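Local structure of chloramphenicol acetyltransferase (Vibrio fischeri, 5UX9) at residues E67-R72 / A119-V124; N157-S162 / V171-D176; Q181-I186 / G206-L211. The protein probably catalyses transfer of an acetyl group from acetyl-CoA to the 3-hydroxyl of chloramphenicol, inactivating the antibiotic. One frame throughout, in Å; residues are numbered along the deposited sequence.

The three contacts follow one another along the chain, from the stacked coils of a left-handed beta-helix to the helices appended to it. Contact 1, partly buried, lies nearest the chain centre and is made mainly by backbone ladder bonds and two aspartates, with no other subunit touching it. Contact 2, also partly buried, lies at the antiparallel end of its sheet and mixes a single backbone bond with aromatic and arginine packing. Contact 3 is buried and wholly apolar between its helices, with magnesium bound off to one side. Contacts 2 and 3 touch through Y161 with L183 and F175 with I208, and both meet the second subunit, whereas contact 1 touches neither of them.

Contact 1 of 3, residues E67-R72 / A119-V124; sequences EVDKLR and AGDTIV
The side chain of R72 runs alongside that of I123, both pointing the same way from the sheet, with R72 CD 4.1 Å from I123 CG1. The extended chain then carries the guanidinium to D121, where R72 NE forms a salt bridge with D121 OD2 at 3.2 Å. The two flat groups are nearly parallel (17° between planes), but NE comes from above the carboxylate rather than within its plane. R72 NH2 has a second acidic partner, E26, so the guanidinium is shared by two carboxylates.

The other oxygen of D121 binds backbone instead. D121 OD1 receives the backbone N-H of K70 in an almost straight bond of 2.9 Å, again approached from above the carboxylate. D69 repeats the trick in the other direction: its OD2 takes A119 N at 2.9 Å on the syn side, while OD1 has a weak bond from G120 N. Both aspartates keep CG anti to the carbonyl carbon (chi1 -67° for D69 and -70° for D121), which swings each carboxylate back beside its own backbone N and across to the other segment. D69 OD1 and D121 OD1 are 4.0 Å apart; R118, salt-bridged to D69, probably eases that repulsion.

Beyond D121 the backbones pair in parallel. T122 N bonds to K70 O, R72 N to T122 O at 2.9 Å, and V124 N to R72 O at 2.7 Å. On the buried side, L71 CD1 reaches 3.6 Å from T122 O, and both L71 and V124 pack on F85 of another strand. Short parallel strands in register, flanked on one side by 25-27 and on the other by 141-142, form one wall of the left-handed parallel beta-helix built by hexapeptide-repeat transferases.

Contact 2 of 3, residues N157-S162 / V171-D176; sequences NVAPYS and VKKRFD
A159, which opens a type II beta turn, turns its methyl toward K173, with A159 CB 4.2 Å from K173 CE. This turn leads into 162-165, the last parallel strand of its sheet in the beta-helix, against which the end strand 169-173 runs antiparallel. P160 follows with its ring on the far side, packed on L184 of the next helix, while its carbonyl oxygen lies beside the K173 chain.

Y161 takes the third position of the turn with positive phi (61°), the left-handed conformation usual there for glycine or asparagine. Its carbonyl oxygen accepts the single hydrogen bond between the two segments, from R174 N at 2.9 Å. The CD1 and CE1 atoms of its ring meet two partners. One is the guanidinium of R174, whose plane is 21° from that of the ring. The other is F175: F175 CE1 lies 3.7 Å from Y161 CD1, which sits at the edge of the F175 ring, in its plane. In the R174 head, NH1 bonds to the carbonyls of A95 and W97 of the second subunit, and NE to G145 O of the same chain. Contact 2 therefore reaches the trimer interface.

S162 begins the strand and pairs with K173 as a non-hydrogen-bonded pair. At this pair S162 CA lies 3.5 Å from K172 O, a CA-H...O contact.

Contact 3 of 3, residues Q181-I186 / G206-L211; sequences QTLLVI and GHIEEL. With MG (magnesium ion), chain F.
The carbonyl oxygen of T182 accepts two backbone N-H groups, I186 N at 2.9 Å and, weakly, V185 N, in the last turn of helix 177-186. The hydroxyl of T182 is turned back to N178 O, so the methyl is what faces the other helix: T182 CG2 meets I208 CG2 at 3.9 Å. I208 also crosses L183 at about a right angle, and its CG1 approaches L183 CD1 and CD2 about equally, at 4.0 Å. One turn further on, I186 CD1 meets L211 CD2 at 3.7 Å. The I186 branch gets there with CG1 lodged between backbone N and carbonyl carbon (chi1 63°), and an extended chi2 (172°) carries CD1 to L211.

These helices belong to the C-terminal extension that follows the left-handed beta-helix, as in other xenobiotic acetyltransferases. I98 of the second subunit packs on L183, I208 and L211, so the apolar seam also forms part of the trimer interface; W191 covers L211 from within the chain.

Away from the seam, at the start of the second helix, the magnesium ion is bound by H207 ND1 at 2.2 Å and by E210 OE1 at 2.3 Å. H207 is the N-cap residue, so the two ligands bridge the first turn of the helix. Two waters are also bound to the magnesium, and one of them lies in plane at the edge of the H207 ring.

Contact 1 of 3, residues E67-R72 / A119-V124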
ATOM      1  N   GLU A  67      17.672 -10.495 -23.749  1.00 69.50           N
ATOM      2  CA  GLU A  67      16.842 -11.334 -22.898  1.00 65.67           C
ATOM      3  C   GLU A  67      16.469 -10.600 -21.615  1.00 61.08           C
ATOM      4  O   GLU A  67      17.202  -9.734 -21.128  1.00 61.59           O
ATOM      5  CB  GLU A  67      17.566 -12.638 -22.561  1.00 66.92           C
ATOM      6  N   VAL A  68      15.310 -10.961 -21.063  1.00 55.21           N
ATOM      7  CA  VAL A  68      14.757 -10.296 -19.892  1.00 53.09           C
ATOM      8  C   VAL A  68      14.112 -11.338 -18.987  1.00 51.05           C
ATOM      9  O   VAL A  68      13.773 -12.444 -19.414  1.00 51.23           O
ATOM     10  CB  VAL A  68      13.735  -9.204 -20.287  1.00 56.03           C
ATOM     11  CG1 VAL A  68      12.359  -9.815 -20.536  1.00 56.39           C
ATOM     12  CG2 VAL A  68      13.673  -8.114 -19.228  1.00 56.94           C
ATOM     13  N   ASP A  69      13.957 -10.976 -17.715  1.00 49.19           N
ATOM     14  CA  ASP A  69      13.301 -11.854 -16.756  1.00 47.44           C
ATOM     15  C   ASP A  69      11.834 -12.041 -17.125  1.00 48.16           C
ATOM     16  O   ASP A  69      11.141 -11.086 -17.482  1.00 54.48           O
ATOM     17  CB  ASP A  69      13.411 -11.278 -15.344  1.00 45.71           C
ATOM     18  CG  ASP A  69      14.835 -11.268 -14.825  1.00 49.84           C
ATOM     19  OD1 ASP A  69      15.555 -12.267 -15.037  1.00 50.60           O
ATOM     20  OD2 ASP A  69      15.229 -10.261 -14.199  1.00 50.31           O
ATOM     21  N   LYS A  70      11.361 -13.279 -17.033  1.00 45.27           N
ATOM     22  CA  LYS A  70       9.994 -13.629 -17.386  1.00 45.02           C
ATOM     23  C   LYS A  70       9.172 -13.886 -16.128  1.00 43.49           C
ATOM     24  O   LYS A  70       9.708 -14.123 -15.042  1.00 41.84           O
ATOM     25  CB  LYS A  70       9.962 -14.862 -18.297  1.00 45.92           C
ATOM     26  CG  LYS A  70      10.574 -14.644 -19.674  1.00 48.56           C
ATOM     27  CD  LYS A  70      10.236 -15.799 -20.602  1.00 50.91           C
ATOM     28  CE  LYS A  70      11.212 -15.886 -21.760  1.00 54.13           C
ATOM     29  NZ  LYS A  70      10.514 -15.912 -23.076  1.00 57.05           N
ATOM     30  N   LEU A  71       7.854 -13.826 -16.290  1.00 41.62           N
ATOM     31  CA  LEU A  71       6.914 -14.125 -15.217  1.00 39.87           C
ATOM     32  C   LEU A  71       6.204 -15.432 -15.544  1.00 39.57           C
ATOM     33  O   LEU A  71       5.592 -15.560 -16.607  1.00 40.52           O
ATOM     34  CB  LEU A  71       5.911 -12.985 -15.039  1.00 39.56           C
ATOM     35  CG  LEU A  71       4.711 -13.275 -14.136  1.00 38.18           C
ATOM     36  CD1 LEU A  71       5.171 -13.574 -12.722  1.00 37.61           C
ATOM     37  CD2 LEU A  71       3.755 -12.097 -14.151  1.00 38.46           C
ATOM     38  N   ARG A  72       6.291 -16.404 -14.639  1.00 45.43           N
ATOM     39  CA  ARG A  72       5.714 -17.726 -14.860  1.00 49.72           C
ATOM     40  C   ARG A  72       4.706 -18.030 -13.759  1.00 46.44           C
ATOM     41  O   ARG A  72       5.066 -18.093 -12.580  1.00 46.60           O
ATOM     42  CB  ARG A  72       6.811 -18.793 -14.905  1.00 50.87           C
ATOM     43  CG  ARG A  72       7.477 -18.912 -16.262  1.00 57.81           C
ATOM     44  CD  ARG A  72       8.894 -19.380 -16.077  1.00 61.09           C
ATOM     45  NE  ARG A  72       9.791 -18.910 -17.121  1.00 65.58           N
ATOM     46  CZ  ARG A  72       9.937 -19.518 -18.291  1.00 68.63           C
ATOM     47  NH1 ARG A  72      10.787 -19.035 -19.186  1.00 69.87           N
ATOM     48  NH2 ARG A  72       9.246 -20.619 -18.552  1.00 69.57           N
ATOM     49  N   ALA A 119      17.300 -10.293 -12.154  1.00 46.27           N
ATOM     50  CA  ALA A 119      17.027 -10.905 -10.862  1.00 43.15           C
ATOM     51  C   ALA A 119      16.568 -12.349 -10.983  1.00 42.46           C
ATOM     52  O   ALA A 119      16.297 -12.986  -9.960  1.00 42.06           O
ATOM     53  CB  ALA A 119      15.974 -10.088 -10.104  1.00 40.17           C
ATOM     54  N   GLY A 120      16.486 -12.882 -12.195  1.00 37.34           N
ATOM     55  CA  GLY A 120      15.928 -14.197 -12.419  1.00 39.21           C
ATOM     56  C   GLY A 120      14.427 -14.149 -12.647  1.00 40.48           C
ATOM     57  O   GLY A 120      13.739 -13.191 -12.297  1.00 39.10           O
ATOM     58  N   ASP A 121      13.916 -15.214 -13.256  1.00 45.82           N
ATOM     59  CA  ASP A 121      12.490 -15.294 -13.536  1.00 47.59           C
ATOM     60  C   ASP A 121      11.695 -15.356 -12.237  1.00 45.65           C
ATOM     61  O   ASP A 121      12.079 -16.041 -11.285  1.00 44.93           O
ATOM     62  CB  ASP A 121      12.183 -16.519 -14.397  1.00 52.03           C
ATOM     63  CG  ASP A 121      12.695 -16.380 -15.820  1.00 56.83           C
ATOM     64  OD1 ASP A 121      13.206 -15.294 -16.169  1.00 58.36           O
ATOM     65  OD2 ASP A 121      12.585 -17.357 -16.592  1.00 58.23           O
ATOM     66  N   THR A 122      10.588 -14.619 -12.197  1.00 45.90           N
ATOM     67  CA  THR A 122       9.636 -14.702 -11.097  1.00 41.24           C
ATOM     68  C   THR A 122       8.684 -15.860 -11.375  1.00 41.99           C
ATOM     69  O   THR A 122       7.942 -15.833 -12.363  1.00 45.16           O
ATOM     70  CB  THR A 122       8.869 -13.389 -10.940  1.00 40.56           C
ATOM     71  OG1 THR A 122       9.798 -12.303 -10.835  1.00 41.67           O
ATOM     72  CG2 THR A 122       7.997 -13.424  -9.695  1.00 38.49           C
ATOM     73  N   ILE A 123       8.712 -16.875 -10.515  1.00 36.72           N
ATOM     74  CA  ILE A 123       7.996 -18.125 -10.743  1.00 39.97           C
ATOM     75  C   ILE A 123       6.971 -18.312  -9.633  1.00 39.71           C
ATOM     76  O   ILE A 123       7.332 -18.383  -8.450  1.00 38.49           O
ATOM     77  CB  ILE A 123       8.956 -19.325 -10.809  1.00 39.83           C
ATOM     78  CG1 ILE A 123       9.766 -19.288 -12.107  1.00 42.48           C
ATOM     79  CG2 ILE A 123       8.190 -20.634 -10.684  1.00 38.99           C
ATOM     80  CD1 ILE A 123      11.258 -19.406 -11.899  1.00 43.22           C
ATOM     81  N   VAL A 124       5.697 -18.394 -10.013  1.00 35.58           N
ATOM     82  CA  VAL A 124       4.605 -18.695  -9.094  1.00 34.52           C
ATOM     83  C   VAL A 124       4.093 -20.091  -9.415  1.00 35.23           C
ATOM     84  O   VAL A 124       3.765 -20.386 -10.571  1.00 35.16           O
ATOM     85  CB  VAL A 124       3.474 -17.656  -9.197  1.00 34.68           C
ATOM     86  CG1 VAL A 124       2.205 -18.178  -8.532  1.00 29.96           C
ATOM     87  CG2 VAL A 124       3.906 -16.335  -8.578  1.00 31.47           C
TER

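Contact 2 of 3, residues N157-S162 / V171-D176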
ATOM      1  N   ASN A 157      12.022 -16.383  -1.251  1.00 29.39           N
ATOM      2  CA  ASN A 157      11.249 -17.488  -1.794  1.00 28.51           C
ATOM      3  C   ASN A 157      10.255 -18.004  -0.759  1.00 28.15           C
ATOM      4  O   ASN A 157      10.519 -18.004   0.446  1.00 28.51           O
ATOM      5  CB  ASN A 157      12.167 -18.625  -2.243  1.00 29.76           C
ATOM      6  CG  ASN A 157      12.939 -18.286  -3.500  1.00 30.24           C
ATOM      7  OD1 ASN A 157      12.635 -17.310  -4.185  1.00 32.12           O
ATOM      8  ND2 ASN A 157      13.938 -19.100  -3.817  1.00 31.61           N
ATOM      9  N   VAL A 158       9.099 -18.445  -1.244  1.00 27.88           N
ATOM     10  CA  VAL A 158       8.017 -18.928  -0.393  1.00 27.59           C
ATOM     11  C   VAL A 158       7.923 -20.440  -0.550  1.00 28.20           C
ATOM     12  O   VAL A 158       7.752 -20.949  -1.665  1.00 28.67           O
ATOM     13  CB  VAL A 158       6.681 -18.252  -0.732  1.00 27.04           C
ATOM     14  CG1 VAL A 158       5.537 -18.987  -0.061  1.00 28.01           C
ATOM     15  CG2 VAL A 158       6.706 -16.797  -0.297  1.00 26.74           C
ATOM     16  N   ALA A 159       8.033 -21.152   0.568  1.00 28.50           N
ATOM     17  CA  ALA A 159       7.948 -22.600   0.552  1.00 29.30           C
ATOM     18  C   ALA A 159       6.549 -23.046   0.127  1.00 28.94           C
ATOM     19  O   ALA A 159       5.567 -22.327   0.339  1.00 28.22           O
ATOM     20  CB  ALA A 159       8.278 -23.165   1.930  1.00 30.21           C
ATOM     21  N   PRO A 160       6.431 -24.223  -0.485  1.00 30.02           N
ATOM     22  CA  PRO A 160       5.109 -24.700  -0.907  1.00 30.03           C
ATOM     23  C   PRO A 160       4.170 -24.870   0.278  1.00 29.87           C
ATOM     24  O   PRO A 160       4.560 -25.363   1.339  1.00 29.71           O
ATOM     25  CB  PRO A 160       5.414 -26.043  -1.581  1.00 31.99           C
ATOM     26  CG  PRO A 160       6.850 -25.958  -1.972  1.00 32.66           C
ATOM     27  CD  PRO A 160       7.508 -25.131  -0.913  1.00 31.23           C
ATOM     28  N   TYR A 161       2.923 -24.436   0.084  1.00 29.68           N
ATOM     29  CA  TYR A 161       1.851 -24.612   1.065  1.00 30.26           C
ATOM     30  C   TYR A 161       2.172 -23.916   2.388  1.00 29.80           C
ATOM     31  O   TYR A 161       1.901 -24.442   3.468  1.00 29.77           O
ATOM     32  CB  TYR A 161       1.546 -26.096   1.290  1.00 32.64           C
ATOM     33  CG  TYR A 161       0.774 -26.733   0.157  1.00 31.50           C
ATOM     34  CD1 TYR A 161      -0.615 -26.723   0.146  1.00 32.25           C
ATOM     35  CD2 TYR A 161       1.433 -27.338  -0.905  1.00 31.94           C
ATOM     36  CE1 TYR A 161      -1.325 -27.299  -0.890  1.00 34.43           C
ATOM     37  CE2 TYR A 161       0.732 -27.917  -1.946  1.00 33.13           C
ATOM     38  CZ  TYR A 161      -0.647 -27.895  -1.934  1.00 34.74           C
ATOM     39  OH  TYR A 161      -1.350 -28.471  -2.967  1.00 37.94           O
ATOM     40  N   SER A 162       2.747 -22.719   2.304  1.00 31.21           N
ATOM     41  CA  SER A 162       3.016 -21.900   3.475  1.00 31.37           C
ATOM     42  C   SER A 162       2.233 -20.597   3.383  1.00 32.56           C
ATOM     43  O   SER A 162       1.914 -20.120   2.290  1.00 31.79           O
ATOM     44  CB  SER A 162       4.517 -21.605   3.625  1.00 31.04           C
ATOM     45  OG  SER A 162       5.065 -21.099   2.423  1.00 33.80           O
ATOM     46  N   VAL A 171       3.779 -17.410   8.652  1.00 36.14           N
ATOM     47  CA  VAL A 171       2.861 -17.732   9.739  1.00 37.20           C
ATOM     48  C   VAL A 171       2.937 -19.212  10.085  1.00 39.32           C
ATOM     49  O   VAL A 171       3.261 -19.588  11.218  1.00 44.48           O
ATOM     50  CB  VAL A 171       1.424 -17.318   9.368  1.00 37.08           C
ATOM     51  CG1 VAL A 171       0.484 -17.571  10.535  1.00 39.46           C
ATOM     52  CG2 VAL A 171       1.390 -15.859   8.954  1.00 34.99           C
ATOM     53  N   LYS A 172       2.646 -20.070   9.114  1.00 35.78           N
ATOM     54  CA  LYS A 172       2.554 -21.508   9.338  1.00 38.06           C
ATOM     55  C   LYS A 172       2.489 -22.192   7.978  1.00 37.04           C
ATOM     56  O   LYS A 172       2.551 -21.543   6.929  1.00 35.48           O
ATOM     57  CB  LYS A 172       1.332 -21.859  10.190  1.00 41.54           C
ATOM     58  CG  LYS A 172       0.011 -21.431   9.562  1.00 38.38           C
ATOM     59  CD  LYS A 172      -1.169 -22.157  10.190  1.00 39.60           C
ATOM     60  CE  LYS A 172      -2.442 -21.928   9.388  1.00 38.74           C
ATOM     61  NZ  LYS A 172      -3.563 -22.791   9.858  1.00 39.52           N
ATOM     62  N   LYS A 173       2.364 -23.515   8.003  1.00 44.15           N
ATOM     63  CA  LYS A 173       2.081 -24.253   6.784  1.00 43.19           C
ATOM     64  C   LYS A 173       0.666 -24.813   6.856  1.00 44.35           C
ATOM     65  O   LYS A 173       0.154 -25.112   7.939  1.00 46.91           O
ATOM     66  CB  LYS A 173       3.095 -25.382   6.565  1.00 46.22           C
ATOM     67  CG  LYS A 173       4.513 -24.884   6.307  1.00 47.71           C
ATOM     68  CD  LYS A 173       5.196 -25.662   5.191  1.00 52.17           C
ATOM     69  CE  LYS A 173       6.686 -25.346   5.126  1.00 56.58           C
ATOM     70  NZ  LYS A 173       7.505 -26.304   5.923  1.00 63.37           N
ATOM     71  N   ARG A 174       0.072 -24.980   5.673  1.00 36.35           N
ATOM     72  CA  ARG A 174      -1.351 -25.300   5.602  1.00 37.46           C
ATOM     73  C   ARG A 174      -1.662 -26.678   6.172  1.00 40.99           C
ATOM     74  O   ARG A 174      -2.730 -26.871   6.764  1.00 40.82           O
ATOM     75  CB  ARG A 174      -1.838 -25.203   4.159  1.00 33.92           C
ATOM     76  CG  ARG A 174      -1.585 -23.852   3.522  1.00 28.64           C
ATOM     77  CD  ARG A 174      -2.791 -23.382   2.731  1.00 23.92           C
ATOM     78  NE  ARG A 174      -2.767 -23.870   1.356  1.00 22.57           N
ATOM     79  CZ  ARG A 174      -3.795 -24.457   0.752  1.00 22.98           C
ATOM     80  NH1 ARG A 174      -4.941 -24.626   1.399  1.00 22.96           N
ATOM     81  NH2 ARG A 174      -3.680 -24.870  -0.504  1.00 24.78           N
ATOM     82  N   PHE A 175      -0.759 -27.643   6.006  1.00 41.53           N
ATOM     83  CA  PHE A 175      -1.010 -29.009   6.439  1.00 43.78           C
ATOM     84  C   PHE A 175       0.264 -29.594   7.035  1.00 47.69           C
ATOM     85  O   PHE A 175       1.307 -28.937   7.103  1.00 48.22           O
ATOM     86  CB  PHE A 175      -1.510 -29.877   5.277  1.00 45.52           C
ATOM     87  CG  PHE A 175      -2.561 -29.216   4.434  1.00 43.48           C
ATOM     88  CD1 PHE A 175      -2.237 -28.662   3.206  1.00 42.15           C
ATOM     89  CD2 PHE A 175      -3.876 -29.151   4.866  1.00 39.85           C
ATOM     90  CE1 PHE A 175      -3.205 -28.055   2.426  1.00 38.01           C
ATOM     91  CE2 PHE A 175      -4.847 -28.545   4.091  1.00 36.68           C
ATOM     92  CZ  PHE A 175      -4.511 -27.997   2.870  1.00 35.99           C
ATOM     93  N   ASP A 176       0.164 -30.847   7.472  1.00 53.28           N
ATOM     94  CA  ASP A 176       1.323 -31.593   7.936  1.00 55.98           C
ATOM     95  C   ASP A 176       2.301 -31.808   6.785  1.00 57.98           C
ATOM     96  O   ASP A 176       1.913 -31.879   5.616  1.00 57.05           O
ATOM     97  CB  ASP A 176       0.875 -32.933   8.532  1.00 60.16           C
ATOM     98  CG  ASP A 176       2.018 -33.915   8.722  1.00 68.15           C
ATOM     99  OD1 ASP A 176       2.397 -34.593   7.745  1.00 69.32           O
ATOM    100  OD2 ASP A 176       2.537 -34.014   9.856  1.00 72.16           O
TER

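Contact 3 of 3, residues Q181-I186 / G206-L211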
ATOM      1  N   GLN A 181       3.884 -33.205   1.191  1.00 41.17           N
ATOM      2  CA  GLN A 181       4.624 -34.041   0.251  1.00 44.08           C
ATOM      3  C   GLN A 181       3.676 -34.815  -0.655  1.00 43.31           C
ATOM      4  O   GLN A 181       3.872 -34.864  -1.878  1.00 46.56           O
ATOM      5  CB  GLN A 181       5.547 -34.998   1.009  1.00 50.37           C
ATOM      6  CG  GLN A 181       6.985 -34.510   1.141  1.00 56.59           C
ATOM      7  CD  GLN A 181       7.450 -33.724  -0.073  1.00 59.89           C
ATOM      8  OE1 GLN A 181       7.429 -34.223  -1.199  1.00 62.72           O
ATOM      9  NE2 GLN A 181       7.887 -32.488   0.155  1.00 59.16           N
ATOM     10  N   THR A 182       2.627 -35.407  -0.073  1.00 38.39           N
ATOM     11  CA  THR A 182       1.651 -36.155  -0.859  1.00 38.15           C
ATOM     12  C   THR A 182       1.052 -35.288  -1.961  1.00 35.43           C
ATOM     13  O   THR A 182       1.002 -35.693  -3.130  1.00 36.29           O
ATOM     14  CB  THR A 182       0.548 -36.698   0.054  1.00 37.56           C
ATOM     15  OG1 THR A 182       1.107 -37.624   0.993  1.00 41.09           O
ATOM     16  CG2 THR A 182      -0.522 -37.403  -0.768  1.00 36.75           C
ATOM     17  N   LEU A 183       0.602 -34.081  -1.605  1.00 32.93           N
ATOM     18  CA  LEU A 183       0.054 -33.175  -2.609  1.00 32.12           C
ATOM     19  C   LEU A 183       1.098 -32.819  -3.661  1.00 32.55           C
ATOM     20  O   LEU A 183       0.781 -32.722  -4.852  1.00 34.00           O
ATOM     21  CB  LEU A 183      -0.485 -31.912  -1.938  1.00 29.70           C
ATOM     22  CG  LEU A 183      -1.730 -32.100  -1.070  1.00 29.22           C
ATOM     23  CD1 LEU A 183      -2.159 -30.777  -0.456  1.00 28.60           C
ATOM     24  CD2 LEU A 183      -2.859 -32.711  -1.884  1.00 29.83           C
ATOM     25  N   LEU A 184       2.352 -32.631  -3.242  1.00 33.89           N
ATOM     26  CA  LEU A 184       3.398 -32.253  -4.186  1.00 35.37           C
ATOM     27  C   LEU A 184       3.755 -33.379  -5.148  1.00 37.88           C
ATOM     28  O   LEU A 184       4.281 -33.100  -6.232  1.00 39.00           O
ATOM     29  CB  LEU A 184       4.648 -31.791  -3.434  1.00 36.81           C
ATOM     30  CG  LEU A 184       4.553 -30.421  -2.761  1.00 35.61           C
ATOM     31  CD1 LEU A 184       5.892 -30.023  -2.162  1.00 38.37           C
ATOM     32  CD2 LEU A 184       4.069 -29.374  -3.752  1.00 34.54           C
ATOM     33  N   VAL A 185       3.482 -34.632  -4.784  1.00 40.13           N
ATOM     34  CA  VAL A 185       3.771 -35.757  -5.673  1.00 44.36           C
ATOM     35  C   VAL A 185       2.580 -36.102  -6.559  1.00 44.63           C
ATOM     36  O   VAL A 185       2.749 -36.451  -7.730  1.00 47.73           O
ATOM     37  CB  VAL A 185       4.224 -36.983  -4.855  1.00 47.84           C
ATOM     38  CG1 VAL A 185       4.584 -38.139  -5.788  1.00 50.23           C
ATOM     39  CG2 VAL A 185       5.405 -36.628  -3.966  1.00 48.51           C
ATOM     40  N   ILE A 186       1.357 -36.038  -6.028  1.00 45.91           N
ATOM     41  CA  ILE A 186       0.201 -36.392  -6.847  1.00 46.71           C
ATOM     42  C   ILE A 186      -0.095 -35.288  -7.857  1.00 47.04           C
ATOM     43  O   ILE A 186      -0.431 -35.565  -9.015  1.00 50.24           O
ATOM     44  CB  ILE A 186      -1.027 -36.715  -5.972  1.00 45.48           C
ATOM     45  CG1 ILE A 186      -1.465 -35.500  -5.151  1.00 43.28           C
ATOM     46  CG2 ILE A 186      -0.741 -37.909  -5.071  1.00 47.54           C
ATOM     47  CD1 ILE A 186      -2.777 -35.707  -4.423  1.00 40.20           C
ATOM     48  N   GLY A 206     -10.537 -31.154   3.500  1.00 41.82           N
ATOM     49  CA  GLY A 206      -9.167 -31.293   3.951  1.00 42.37           C
ATOM     50  C   GLY A 206      -8.705 -32.734   3.911  1.00 46.22           C
ATOM     51  O   GLY A 206      -7.794 -33.127   4.647  1.00 48.59           O
ATOM     52  N   HIS A 207      -9.325 -33.531   3.041  1.00 46.57           N
ATOM     53  CA  HIS A 207      -9.099 -34.975   2.997  1.00 52.42           C
ATOM     54  C   HIS A 207      -8.052 -35.286   1.930  1.00 46.73           C
ATOM     55  O   HIS A 207      -8.353 -35.763   0.836  1.00 45.59           O
ATOM     56  CB  HIS A 207     -10.412 -35.706   2.740  1.00 62.77           C
ATOM     57  CG  HIS A 207     -11.434 -35.502   3.814  1.00 78.66           C
ATOM     58  ND1 HIS A 207     -12.789 -35.511   3.565  1.00 94.68           N
ATOM     59  CD2 HIS A 207     -11.297 -35.284   5.144  1.00 87.08           C
ATOM     60  CE1 HIS A 207     -13.444 -35.307   4.694  1.00 88.46           C
ATOM     61  NE2 HIS A 207     -12.562 -35.167   5.667  1.00 89.25           N
ATOM     62  N   ILE A 208      -6.791 -35.014   2.273  1.00 50.79           N
ATOM     63  CA  ILE A 208      -5.687 -35.324   1.369  1.00 45.60           C
ATOM     64  C   ILE A 208      -5.576 -36.831   1.164  1.00 49.64           C
ATOM     65  O   ILE A 208      -5.240 -37.303   0.070  1.00 44.28           O
ATOM     66  CB  ILE A 208      -4.374 -34.720   1.909  1.00 43.08           C
ATOM     67  CG1 ILE A 208      -4.398 -33.192   1.800  1.00 41.34           C
ATOM     68  CG2 ILE A 208      -3.167 -35.279   1.172  1.00 40.14           C
ATOM     69  CD1 ILE A 208      -4.811 -32.488   3.076  1.00 46.34           C
ATOM     70  N   GLU A 209      -5.882 -37.609   2.208  1.00 62.46           N
ATOM     71  CA  GLU A 209      -5.752 -39.061   2.123  1.00 66.16           C
ATOM     72  C   GLU A 209      -6.682 -39.646   1.063  1.00 63.08           C
ATOM     73  O   GLU A 209      -6.275 -40.514   0.280  1.00 59.31           O
ATOM     74  CB  GLU A 209      -6.015 -39.692   3.494  1.00 74.48           C
ATOM     75  CG  GLU A 209      -7.430 -39.508   4.053  1.00 79.52           C
ATOM     76  CD  GLU A 209      -7.668 -38.130   4.648  1.00 82.45           C
ATOM     77  OE1 GLU A 209      -8.846 -37.738   4.790  1.00 84.59           O
ATOM     78  OE2 GLU A 209      -6.678 -37.437   4.970  1.00 82.11           O
ATOM     79  N   GLU A 210      -7.932 -39.175   1.016  1.00 56.99           N
ATOM     80  CA  GLU A 210      -8.864 -39.654   0.000  1.00 54.21           C
ATOM     81  C   GLU A 210      -8.378 -39.295  -1.396  1.00 48.39           C
ATOM     82  O   GLU A 210      -8.494 -40.098  -2.329  1.00 48.27           O
ATOM     83  CB  GLU A 210     -10.258 -39.075   0.248  1.00 60.27           C
ATOM     84  CG  GLU A 210     -10.949 -39.604   1.495  1.00 70.09           C
ATOM     85  CD  GLU A 210     -12.366 -39.079   1.642  1.00 77.84           C
ATOM     86  OE1 GLU A 210     -12.563 -38.078   2.364  1.00 82.90           O
ATOM     87  OE2 GLU A 210     -13.285 -39.666   1.031  1.00 80.77           O
ATOM     88  N   LEU A 211      -7.824 -38.090  -1.555  1.00 45.51           N
ATOM     89  CA  LEU A 211      -7.280 -37.689  -2.847  1.00 42.24           C
ATOM     90  C   LEU A 211      -6.134 -38.599  -3.268  1.00 41.78           C
ATOM     91  O   LEU A 211      -6.038 -38.989  -4.437  1.00 41.19           O
ATOM     92  CB  LEU A 211      -6.822 -36.233  -2.788  1.00 39.76           C
ATOM     93  CG  LEU A 211      -6.668 -35.519  -4.131  1.00 37.52           C
ATOM     94  CD1 LEU A 211      -8.004 -35.449  -4.854  1.00 38.97           C
ATOM     95  CD2 LEU A 211      -6.088 -34.128  -3.928  1.00 36.15           C
TER
HETATM   96 MG    MG F 302     -14.179 -36.432   2.177  1.00 79.05          MG
HETATM   97  O   HOH W   1     -14.607 -37.962   3.569  1.00 97.25           O
HETATM   98  O   HOH W   2     -15.748 -35.591   1.100  1.00 96.67           O